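Local coordinates for protein histidyl-trna synthetase (Thermus thermophilus, PDB 1ADJ) that attaches L-histidine to tRNA(His) in an ATP-dependent reaction, releasing AMP and diphosphate, and works as a homodimer, at residues A[62-67]-A[110-115]. Numbering follows the deposited sequence.
Sequences RKEMFT and MFRAER
Glu64 meets Ala113 backbone to backbone and makes the polar part of the contact. Glu64 CA lies 3.3 Å from Ala113 O, in a CA-H...O contact. Ala113 N donates a hydrogen bond to Glu64 O at 2.7 Å. The same Glu64 O also receives a CA-H...O contact from Arg112 CA. The Glu64 side chain is extended beyond CG, and its CB and CG lie alongside Ala113 O. At its end, Glu64 OE1 comes 4.1 Å from Arg112 CG. The carboxylate and the guanidinium group carry opposite charges but are not in contact.

Residues 111-114 read Phe-Arg-Ala-Glu, the signature at the end of the first strand of motif 2 in class II synthetases. Strand 102-111 turns here toward its antiparallel neighbour 123-132. The side chain of Arg112 lies about 5 Å from the bound histidine. As in other class II synthetases, this motif 2 arginine probably serves the active site.

The CB of Met65 points away from 110-115; its side chain packs on Ile60 and Thr77. Phe66 carries most of the apolar contact. With CG anti to its carbonyl carbon (chi1 -75°), the ring lies against Ala113. Ala113 CB makes a CH-pi contact over one face, 3.8 Å from the Phe66 ring centroid. Phe111 CB meets the ring edge in plane, 3.7 Å from Phe66 CD2. The ring of Phe111 extends off from Phe66, and the two side chains are roughly perpendicular. Phe66 also makes an edge-to-face stack with Phe44 of the second subunit, which places this packing at the dimer interface.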
# COMPACT_ATOMS: atom_id res chain seq x y z
N ARG A 62 -11.13 -20.12 12.53
CA ARG A 62 -12.16 -21.10 12.21
C ARG A 62 -13.09 -20.81 11.05
O ARG A 62 -13.49 -21.74 10.34
CB ARG A 62 -12.99 -21.42 13.46
CG ARG A 62 -12.27 -22.29 14.50
CD ARG A 62 -13.10 -22.42 15.79
NE ARG A 62 -14.44 -22.93 15.54
CZ ARG A 62 -15.56 -22.24 15.74
NH1 ARG A 62 -15.51 -21.00 16.20
NH2 ARG A 62 -16.74 -22.79 15.46
N LYS A 63 -13.44 -19.55 10.82
CA LYS A 63 -14.38 -19.25 9.74
C LYS A 63 -14.31 -17.86 9.11
O LYS A 63 -15.24 -17.46 8.41
CB LYS A 63 -15.81 -19.47 10.24
CG LYS A 63 -16.18 -18.61 11.45
CD LYS A 63 -17.66 -18.67 11.79
CE LYS A 63 -18.02 -17.66 12.88
NZ LYS A 63 -19.49 -17.52 13.09
N GLU A 64 -13.23 -17.12 9.34
CA GLU A 64 -13.13 -15.77 8.79
C GLU A 64 -11.86 -15.45 8.00
O GLU A 64 -11.55 -14.29 7.76
CB GLU A 64 -13.31 -14.73 9.90
CG GLU A 64 -14.66 -14.78 10.62
CD GLU A 64 -14.86 -13.64 11.62
OE1 GLU A 64 -13.89 -12.89 11.90
OE2 GLU A 64 -15.98 -13.50 12.14
N MET A 65 -11.13 -16.47 7.56
CA MET A 65 -9.91 -16.23 6.80
C MET A 65 -10.06 -16.63 5.35
O MET A 65 -10.60 -17.69 5.04
CB MET A 65 -8.75 -17.01 7.40
CG MET A 65 -8.40 -16.65 8.82
SD MET A 65 -6.86 -17.45 9.29
CE MET A 65 -7.24 -19.20 8.95
N PHE A 66 -9.58 -15.77 4.45
CA PHE A 66 -9.62 -16.08 3.02
C PHE A 66 -8.42 -16.96 2.76
O PHE A 66 -7.30 -16.47 2.61
CB PHE A 66 -9.51 -14.81 2.18
CG PHE A 66 -10.76 -13.99 2.16
CD1 PHE A 66 -11.93 -14.51 1.64
CD2 PHE A 66 -10.76 -12.68 2.64
CE1 PHE A 66 -13.09 -13.75 1.60
CE2 PHE A 66 -11.91 -11.91 2.60
CZ PHE A 66 -13.09 -12.44 2.07
N THR A 67 -8.63 -18.26 2.80
CA THR A 67 -7.54 -19.20 2.57
C THR A 67 -7.78 -19.95 1.26
O THR A 67 -8.93 -20.21 0.88
CB THR A 67 -7.37 -20.15 3.80
OG1 THR A 67 -6.52 -21.25 3.46
CG2 THR A 67 -8.72 -20.64 4.31
N MET A 110 -6.01 -5.58 5.43
CA MET A 110 -6.18 -6.81 6.20
C MET A 110 -7.47 -7.40 5.65
O MET A 110 -8.38 -6.66 5.26
CB MET A 110 -6.34 -6.49 7.69
CG MET A 110 -5.10 -5.90 8.34
SD MET A 110 -3.71 -7.06 8.34
CE MET A 110 -2.36 -5.97 8.79
N PHE A 111 -7.55 -8.73 5.60
CA PHE A 111 -8.72 -9.38 5.03
C PHE A 111 -9.40 -10.36 5.96
O PHE A 111 -8.76 -11.24 6.55
CB PHE A 111 -8.33 -10.10 3.73
CG PHE A 111 -7.36 -9.33 2.89
CD1 PHE A 111 -7.81 -8.37 1.98
CD2 PHE A 111 -5.99 -9.49 3.08
CE1 PHE A 111 -6.91 -7.58 1.29
CE2 PHE A 111 -5.07 -8.70 2.39
CZ PHE A 111 -5.53 -7.74 1.49
N ARG A 112 -10.72 -10.25 6.03
CA ARG A 112 -11.51 -11.13 6.87
C ARG A 112 -12.80 -11.56 6.18
O ARG A 112 -13.64 -10.74 5.84
CB ARG A 112 -11.83 -10.45 8.21
CG ARG A 112 -11.14 -11.14 9.38
CD ARG A 112 -9.96 -10.35 9.89
NE ARG A 112 -10.39 -9.39 10.89
CZ ARG A 112 -9.76 -9.16 12.03
NH1 ARG A 112 -8.65 -9.83 12.33
NH2 ARG A 112 -10.26 -8.29 12.90
N ALA A 113 -12.93 -12.87 5.97
CA ALA A 113 -14.10 -13.44 5.33
C ALA A 113 -15.31 -13.38 6.25
O ALA A 113 -15.50 -14.26 7.09
CB ALA A 113 -13.82 -14.89 4.93
N GLU A 114 -16.11 -12.33 6.11
CA GLU A 114 -17.30 -12.19 6.94
C GLU A 114 -18.58 -12.40 6.15
O GLU A 114 -18.65 -12.09 4.96
CB GLU A 114 -17.29 -10.84 7.64
CG GLU A 114 -16.23 -10.76 8.73
CD GLU A 114 -16.27 -9.47 9.51
OE1 GLU A 114 -17.39 -9.01 9.85
OE2 GLU A 114 -15.19 -8.92 9.81
N ARG A 115 -19.59 -12.95 6.82
CA ARG A 115 -20.87 -13.23 6.20
C ARG A 115 -21.48 -12.03 5.49
O ARG A 115 -21.76 -11.00 6.12
CB ARG A 115 -21.86 -13.83 7.21
CG ARG A 115 -23.19 -14.27 6.60
CD ARG A 115 -23.91 -15.29 7.46
NE ARG A 115 -23.17 -16.55 7.56
CZ ARG A 115 -23.71 -17.76 7.53
NH1 ARG A 115 -25.03 -17.90 7.39
NH2 ARG A 115 -22.94 -18.84 7.62